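Local coordinates for protein N-alpha-acetyltransferase 35, NatC auxiliary subunit (Saccharomyces cerevisiae, PDB 6YGA) that serves as the auxiliary subunit of the NatC N-terminal acetyltransferase, which acetylates the N-terminal methionine of the L-A virus Gag protein, at residues B[92-97]-B[295-300]; B[220-225]-B[254-259]; B[562-567]-B[612-617]. One frame throughout, in Å; residues are numbered along the deposited sequence.

Interaction 1 (B[92-97]-B[295-300]); sequences IADRLL and TDYSGF
Tyr297 reaches across from the loop ahead of helix 298-311 and lays its phenol end against Asp94 and Leu97, one turn of helix 85-104. Its hydroxyl donates a hydrogen bond to the carboxylate, Tyr297 OH to Asp94 OD1 at 2.7 Å. The acceptor uses its anti lone pair, on the side away from OD2; OD1 lies at the ring edge, near its plane, and the carboxylate and ring planes are 16° apart. A chi1 of 163° carries the Asp94 carboxylate away from its own backbone N and over to the tyrosine. Its other oxygen, OD2, forms a salt bridge with Arg98, which would favour the charged form of an otherwise buried acid. Leu97 points straight at the incoming segment and crosses both aromatic side chains at about a right angle: its CD1 lies 3.9 Å from Tyr297 CE2, and its CB 4.0 Å from Phe300 CZ. The two rings also meet each other, Phe300 CE2 lying over one face of Tyr297 toward its rim. Around them, Ile223 of helix 215-231 and Val257 of helix 245-260 touch Tyr297, while Phe261 meets it edge-to-face. The result is a buried tyrosine-aspartate hydrogen bond, flanked by Leu97, Ile223 and Val257 and by the Arg98 salt bridge, that joins the lead-in of helix 298-311 to helix 85-104 in the N-terminal helical part of this subunit.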
# COMPACT_ATOMS: atom_id res chain seq x y z
N ILE B 92 -4.95 4.88 -32.18
CA ILE B 92 -3.67 4.82 -31.48
C ILE B 92 -3.65 5.79 -30.31
O ILE B 92 -3.28 5.42 -29.19
CB ILE B 92 -2.52 5.12 -32.47
CG1 ILE B 92 -2.32 3.95 -33.43
CG2 ILE B 92 -1.23 5.40 -31.73
CD1 ILE B 92 -1.28 4.22 -34.51
N ALA B 93 -4.08 7.03 -30.54
CA ALA B 93 -4.08 8.02 -29.46
C ALA B 93 -5.05 7.62 -28.35
O ALA B 93 -4.75 7.81 -27.17
CB ALA B 93 -4.43 9.40 -30.01
N ASP B 94 -6.21 7.07 -28.72
CA ASP B 94 -7.19 6.68 -27.72
C ASP B 94 -6.64 5.61 -26.79
O ASP B 94 -6.75 5.72 -25.56
CB ASP B 94 -8.47 6.20 -28.40
CG ASP B 94 -9.35 5.40 -27.46
OD1 ASP B 94 -9.84 5.98 -26.48
OD2 ASP B 94 -9.54 4.19 -27.72
N ARG B 95 -6.05 4.55 -27.35
CA ARG B 95 -5.54 3.46 -26.52
C ARG B 95 -4.39 3.94 -25.65
O ARG B 95 -4.25 3.49 -24.50
CB ARG B 95 -5.11 2.29 -27.40
CG ARG B 95 -4.37 1.20 -26.64
CD ARG B 95 -4.53 -0.15 -27.29
NE ARG B 95 -3.78 -1.17 -26.57
CZ ARG B 95 -3.89 -2.48 -26.79
NH1 ARG B 95 -4.73 -2.94 -27.71
NH2 ARG B 95 -3.17 -3.33 -26.08
N LEU B 96 -3.57 4.85 -26.16
CA LEU B 96 -2.48 5.39 -25.35
C LEU B 96 -3.00 6.14 -24.14
O LEU B 96 -2.46 6.01 -23.04
CB LEU B 96 -1.59 6.29 -26.21
CG LEU B 96 -0.43 6.97 -25.48
CD1 LEU B 96 0.56 5.95 -24.95
CD2 LEU B 96 0.26 7.97 -26.39
N LEU B 97 -4.07 6.92 -24.31
CA LEU B 97 -4.66 7.63 -23.17
C LEU B 97 -5.27 6.65 -22.17
O LEU B 97 -5.16 6.86 -20.96
CB LEU B 97 -5.72 8.62 -23.65
CG LEU B 97 -5.19 9.95 -24.21
CD1 LEU B 97 -6.33 10.93 -24.44
CD2 LEU B 97 -4.15 10.53 -23.27
N THR B 295 -12.55 0.93 -20.41
CA THR B 295 -13.40 1.08 -21.59
C THR B 295 -13.81 2.52 -21.86
O THR B 295 -14.32 2.81 -22.95
CB THR B 295 -14.66 0.21 -21.46
OG1 THR B 295 -15.50 0.73 -20.43
CG2 THR B 295 -14.29 -1.23 -21.13
N ASP B 296 -13.60 3.43 -20.90
CA ASP B 296 -14.00 4.82 -21.07
C ASP B 296 -12.93 5.74 -20.50
O ASP B 296 -11.90 5.28 -19.99
CB ASP B 296 -15.37 5.09 -20.42
CG ASP B 296 -15.39 4.82 -18.92
OD1 ASP B 296 -14.31 4.64 -18.31
OD2 ASP B 296 -16.50 4.80 -18.35
N TYR B 297 -13.18 7.05 -20.57
CA TYR B 297 -12.27 8.05 -20.05
C TYR B 297 -12.69 8.57 -18.68
O TYR B 297 -12.25 9.65 -18.27
CB TYR B 297 -12.15 9.23 -21.02
CG TYR B 297 -11.30 8.97 -22.25
CD1 TYR B 297 -10.96 7.69 -22.64
CD2 TYR B 297 -10.82 10.03 -23.00
CE1 TYR B 297 -10.18 7.46 -23.76
CE2 TYR B 297 -10.04 9.82 -24.12
CZ TYR B 297 -9.73 8.54 -24.50
OH TYR B 297 -8.95 8.34 -25.61
N SER B 298 -13.53 7.82 -17.96
CA SER B 298 -13.98 8.27 -16.65
C SER B 298 -12.84 8.43 -15.65
O SER B 298 -12.97 9.19 -14.69
CB SER B 298 -15.03 7.31 -16.08
OG SER B 298 -16.27 7.47 -16.74
N GLY B 299 -11.72 7.73 -15.86
CA GLY B 299 -10.59 7.87 -14.96
C GLY B 299 -9.99 9.26 -14.97
O GLY B 299 -9.45 9.71 -13.95
N PHE B 300 -10.07 9.95 -16.10
CA PHE B 300 -9.58 11.33 -16.17
C PHE B 300 -10.43 12.25 -15.31
O PHE B 300 -9.92 13.21 -14.72
CB PHE B 300 -9.56 11.81 -17.62
CG PHE B 300 -8.47 11.20 -18.45
CD1 PHE B 300 -7.16 11.17 -17.99
CD2 PHE B 300 -8.75 10.65 -19.69
CE1 PHE B 300 -6.15 10.61 -18.76
CE2 PHE B 300 -7.75 10.09 -20.46
CZ PHE B 300 -6.45 10.07 -19.99

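Interaction 2 (B[220-225]-B[254-259]); sequences LKHILK and ANSVNG
Between 220-225 and 254-259, which run roughly antiparallel, the backbones are nearest at His222 and Val257, whose CA atoms are 7.0 Å apart. His222 points directly at the other helix and offers it two surfaces. One face of the imidazole receives the methylene of Ser256 in a CH-pi contact, with Ser256 CB 3.9 Å from the centroid of the His222 ring and 24° off its normal. The carbon is displaced toward the NE2 and CE1 side, at 3.6 Å from His222 NE2. The serine hydroxyl bonds back into its own helix, to the carbonyl O of Glu252, consistent with the methylene, not the hydroxyl, facing the ring. Nearer the backbone, the stem of His222 takes up Val257: CG2 of the valine packs 3.5 Å from His222 CB, and the two side chains lie alongside, running in opposing senses. CG1 is trans to the backbone N (chi1 173°), which turns CG2 to the histidine stem. Val257 is buried, while His222 and Ser256 are partly exposed; next to the histidine, Ile223 packs on Ala93 of helix 85-104. The contact thus pairs two neighbouring, roughly antiparallel helices, linked through the short helix 235-238, in the N-terminal helical part of the subunit.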
# COMPACT_ATOMS: atom_id res chain seq x y z
N LEU B 220 -10.32 12.80 -32.11
CA LEU B 220 -8.91 13.20 -32.10
C LEU B 220 -8.75 14.62 -31.57
O LEU B 220 -7.76 14.91 -30.88
CB LEU B 220 -8.32 13.07 -33.50
CG LEU B 220 -6.80 13.05 -33.61
CD1 LEU B 220 -6.23 12.01 -32.65
CD2 LEU B 220 -6.37 12.76 -35.04
N LYS B 221 -9.70 15.50 -31.86
CA LYS B 221 -9.65 16.85 -31.30
C LYS B 221 -9.76 16.81 -29.78
O LYS B 221 -9.02 17.52 -29.08
CB LYS B 221 -10.77 17.71 -31.90
CG LYS B 221 -10.67 17.92 -33.40
CD LYS B 221 -11.81 18.81 -33.90
CE LYS B 221 -11.79 20.17 -33.22
NZ LYS B 221 -12.99 20.98 -33.57
N HIS B 222 -10.68 16.00 -29.25
CA HIS B 222 -10.82 15.92 -27.80
C HIS B 222 -9.61 15.26 -27.15
O HIS B 222 -9.18 15.67 -26.07
CB HIS B 222 -12.10 15.17 -27.43
CG HIS B 222 -13.35 15.99 -27.54
ND1 HIS B 222 -14.33 15.72 -28.47
CD2 HIS B 222 -13.77 17.08 -26.85
CE1 HIS B 222 -15.31 16.61 -28.35
NE2 HIS B 222 -14.99 17.44 -27.37
N ILE B 223 -9.07 14.22 -27.80
CA ILE B 223 -7.87 13.57 -27.28
C ILE B 223 -6.72 14.57 -27.19
O ILE B 223 -6.01 14.63 -26.18
CB ILE B 223 -7.50 12.36 -28.17
CG1 ILE B 223 -8.46 11.20 -27.93
CG2 ILE B 223 -6.07 11.93 -27.92
CD1 ILE B 223 -8.20 10.01 -28.82
N LEU B 224 -6.54 15.37 -28.24
CA LEU B 224 -5.45 16.35 -28.25
C LEU B 224 -5.59 17.35 -27.12
O LEU B 224 -4.60 17.70 -26.45
CB LEU B 224 -5.41 17.06 -29.60
CG LEU B 224 -4.03 17.29 -30.21
CD1 LEU B 224 -3.33 15.97 -30.44
CD2 LEU B 224 -4.15 18.03 -31.52
N LYS B 225 -6.81 17.84 -26.87
CA LYS B 225 -7.01 18.82 -25.80
C LYS B 225 -6.84 18.18 -24.43
O LYS B 225 -6.37 18.83 -23.49
CB LYS B 225 -8.39 19.46 -25.92
CG LYS B 225 -8.60 20.31 -27.16
CD LYS B 225 -9.97 20.96 -27.14
CE LYS B 225 -10.15 21.93 -28.30
NZ LYS B 225 -11.48 22.61 -28.26
N ALA B 254 -13.32 14.75 -21.37
CA ALA B 254 -13.50 13.35 -21.02
C ALA B 254 -14.96 12.94 -21.09
O ALA B 254 -15.29 11.82 -21.50
CB ALA B 254 -12.92 13.07 -19.63
N ASN B 255 -15.87 13.84 -20.69
CA ASN B 255 -17.29 13.54 -20.77
C ASN B 255 -17.76 13.45 -22.22
O ASN B 255 -18.58 12.59 -22.56
CB ASN B 255 -18.10 14.60 -20.02
CG ASN B 255 -18.27 14.27 -18.55
OD1 ASN B 255 -18.46 13.11 -18.18
ND2 ASN B 255 -18.21 15.29 -17.70
N SER B 256 -17.25 14.33 -23.09
CA SER B 256 -17.66 14.30 -24.49
C SER B 256 -17.20 13.01 -25.17
O SER B 256 -17.93 12.44 -25.98
CB SER B 256 -17.12 15.52 -25.22
OG SER B 256 -17.57 16.72 -24.62
N VAL B 257 -15.99 12.55 -24.84
CA VAL B 257 -15.48 11.32 -25.44
C VAL B 257 -16.30 10.12 -24.99
O VAL B 257 -16.57 9.20 -25.79
CB VAL B 257 -13.99 11.15 -25.09
CG1 VAL B 257 -13.47 9.80 -25.57
CG2 VAL B 257 -13.18 12.26 -25.72
N ASN B 258 -16.74 10.11 -23.73
CA ASN B 258 -17.52 8.97 -23.23
C ASN B 258 -18.81 8.79 -24.02
O ASN B 258 -19.22 7.65 -24.30
CB ASN B 258 -17.80 9.14 -21.74
CG ASN B 258 -16.58 8.87 -20.88
OD1 ASN B 258 -15.66 8.16 -21.29
ND2 ASN B 258 -16.56 9.44 -19.68
N GLY B 259 -19.48 9.89 -24.37
CA GLY B 259 -20.66 9.78 -25.22
C GLY B 259 -20.35 9.37 -26.64
O GLY B 259 -21.24 8.88 -27.35

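Interaction 3 (B[562-567]-B[612-617]); sequences LKSFGL and DFVIEE
Val614 meets Lys563 and Ser564 just where helix 603-613 has ended and the chain straightens, one residue past Phe613, whose ring packs edge-to-face with Phe557 of the long helix 511-564. The two valine methyls divide the work. CG2 rests on the aliphatic part of the lysine, 3.8 Å from Lys563 CD, the side chains crossing at about a right angle; CG1 approaches the serine hydroxyl, at 3.7 Å from Ser564 OG. The extended lysine chain lays its CG and CD methylenes against the valine methyl. One residue on, the backbone of Ile615 supplies the polar link: Ile615 N donates to Ser564 OG at 2.8 Å, with an N-H...O angle of 162°. Ser564 is held for this role by its own helix, since OG also bonds to the carbonyl O of Ala560, and chi1 of -61° keeps the hydroxyl beside the backbone N. The serine stands in the last turn of helix 511-564, which closes in a Schellman motif with Gly566 at positive phi, in a part of the chain whose sequence is consistent with TPR-like helical repeats. The side chain of Ile615 then packs by its CB, 3.6 Å from Ser564 OG, and its flank is covered by Phe622 and Lys625 of helix 619-653. Farther along, Glu617 turns to a salt bridge with Lys625.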
# COMPACT_ATOMS: atom_id res chain seq x y z
N LEU B 562 -23.30 -11.59 22.88
CA LEU B 562 -22.98 -12.77 22.09
C LEU B 562 -22.27 -13.82 22.94
O LEU B 562 -22.58 -15.02 22.85
CB LEU B 562 -22.12 -12.39 20.89
CG LEU B 562 -22.83 -11.55 19.83
CD1 LEU B 562 -21.85 -11.00 18.81
CD2 LEU B 562 -23.91 -12.36 19.15
N LYS B 563 -21.32 -13.40 23.78
CA LYS B 563 -20.64 -14.37 24.64
C LYS B 563 -21.57 -14.93 25.71
O LYS B 563 -21.45 -16.10 26.08
CB LYS B 563 -19.40 -13.75 25.28
CG LYS B 563 -18.71 -14.71 26.23
CD LYS B 563 -17.37 -14.22 26.73
CE LYS B 563 -16.73 -15.29 27.61
NZ LYS B 563 -15.50 -14.81 28.30
N SER B 564 -22.51 -14.12 26.20
CA SER B 564 -23.46 -14.63 27.19
C SER B 564 -24.28 -15.79 26.64
O SER B 564 -24.66 -16.69 27.40
CB SER B 564 -24.40 -13.51 27.66
OG SER B 564 -23.68 -12.46 28.28
N PHE B 565 -24.56 -15.80 25.34
CA PHE B 565 -25.26 -16.91 24.71
C PHE B 565 -24.31 -18.02 24.27
O PHE B 565 -24.78 -19.00 23.68
CB PHE B 565 -26.06 -16.41 23.50
CG PHE B 565 -27.34 -15.71 23.87
CD1 PHE B 565 -28.51 -16.42 24.07
CD2 PHE B 565 -27.37 -14.33 24.00
CE1 PHE B 565 -29.69 -15.78 24.40
CE2 PHE B 565 -28.55 -13.68 24.33
CZ PHE B 565 -29.71 -14.41 24.53
N GLY B 566 -23.01 -17.88 24.53
CA GLY B 566 -22.02 -18.87 24.16
C GLY B 566 -21.61 -18.87 22.71
O GLY B 566 -21.05 -19.87 22.25
N LEU B 567 -21.84 -17.79 21.97
CA LEU B 567 -21.57 -17.79 20.54
C LEU B 567 -20.17 -17.31 20.19
O LEU B 567 -19.68 -17.61 19.09
CB LEU B 567 -22.59 -16.93 19.80
CG LEU B 567 -24.02 -17.43 19.90
CD1 LEU B 567 -24.90 -16.61 19.01
CD2 LEU B 567 -24.09 -18.90 19.51
N ASP B 612 -17.47 -8.71 33.97
CA ASP B 612 -18.52 -7.85 34.50
C ASP B 612 -19.58 -7.55 33.46
O ASP B 612 -20.74 -7.32 33.81
CB ASP B 612 -17.91 -6.55 35.03
CG ASP B 612 -16.84 -6.79 36.07
OD1 ASP B 612 -16.98 -7.74 36.87
OD2 ASP B 612 -15.85 -6.02 36.10
N PHE B 613 -19.21 -7.54 32.18
CA PHE B 613 -20.18 -7.32 31.11
C PHE B 613 -21.00 -8.58 30.82
O PHE B 613 -22.20 -8.49 30.54
CB PHE B 613 -19.47 -6.86 29.84
CG PHE B 613 -19.17 -5.39 29.79
CD1 PHE B 613 -20.16 -4.49 29.44
CD2 PHE B 613 -17.90 -4.92 30.07
CE1 PHE B 613 -19.89 -3.14 29.39
CE2 PHE B 613 -17.62 -3.57 30.01
CZ PHE B 613 -18.61 -2.68 29.68
N VAL B 614 -20.37 -9.75 30.87
CA VAL B 614 -21.02 -10.99 30.47
C VAL B 614 -22.08 -11.38 31.51
O VAL B 614 -21.85 -11.29 32.72
CB VAL B 614 -19.98 -12.11 30.28
CG1 VAL B 614 -20.66 -13.46 30.14
CG2 VAL B 614 -19.12 -11.82 29.06
N ILE B 615 -23.24 -11.82 31.02
CA ILE B 615 -24.33 -12.25 31.88
C ILE B 615 -24.16 -13.75 32.13
O ILE B 615 -24.39 -14.56 31.23
CB ILE B 615 -25.69 -11.95 31.24
CG1 ILE B 615 -25.73 -10.51 30.72
CG2 ILE B 615 -26.81 -12.17 32.25
CD1 ILE B 615 -26.91 -10.22 29.84
N GLU B 616 -23.76 -14.11 33.35
CA GLU B 616 -23.60 -15.51 33.70
C GLU B 616 -24.84 -16.10 34.36
O GLU B 616 -24.88 -17.31 34.62
CB GLU B 616 -22.40 -15.70 34.63
CG GLU B 616 -21.56 -16.93 34.32
CD GLU B 616 -20.83 -16.83 32.99
OE1 GLU B 616 -19.93 -15.98 32.86
OE2 GLU B 616 -21.17 -17.60 32.07
N GLU B 617 -25.86 -15.29 34.62
CA GLU B 617 -27.10 -15.78 35.20
C GLU B 617 -27.88 -16.59 34.18
O GLU B 617 -27.53 -16.67 33.00
CB GLU B 617 -27.94 -14.62 35.73
CG GLU B 617 -27.43 -13.99 37.02
CD GLU B 617 -26.19 -13.13 36.82
OE1 GLU B 617 -25.88 -12.77 35.67
OE2 GLU B 617 -25.52 -12.81 37.83

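How the interactions relate
Interactions 1 and 2 belong to one helical cluster, their centres 9 Å apart, with the second lying between the two halves of the first along the sequence. They touch directly: Asn258 of 254-259 accepts a probable hydrogen bond from the backbone N of Tyr297, and Ile223 packs on Asp94. Interaction 1 is wholly buried and spends its polarity on a side-chain bond from a loop residue to a helix, whereas interaction 2, at the partly exposed edge, relies on carbon and ring contacts. Interaction 3 lies across the chain's centre, about 57 Å from interaction 1 and 62 Å from interaction 2 between centres. There, at partly buried helix ends, a side chain grips a backbone amide instead.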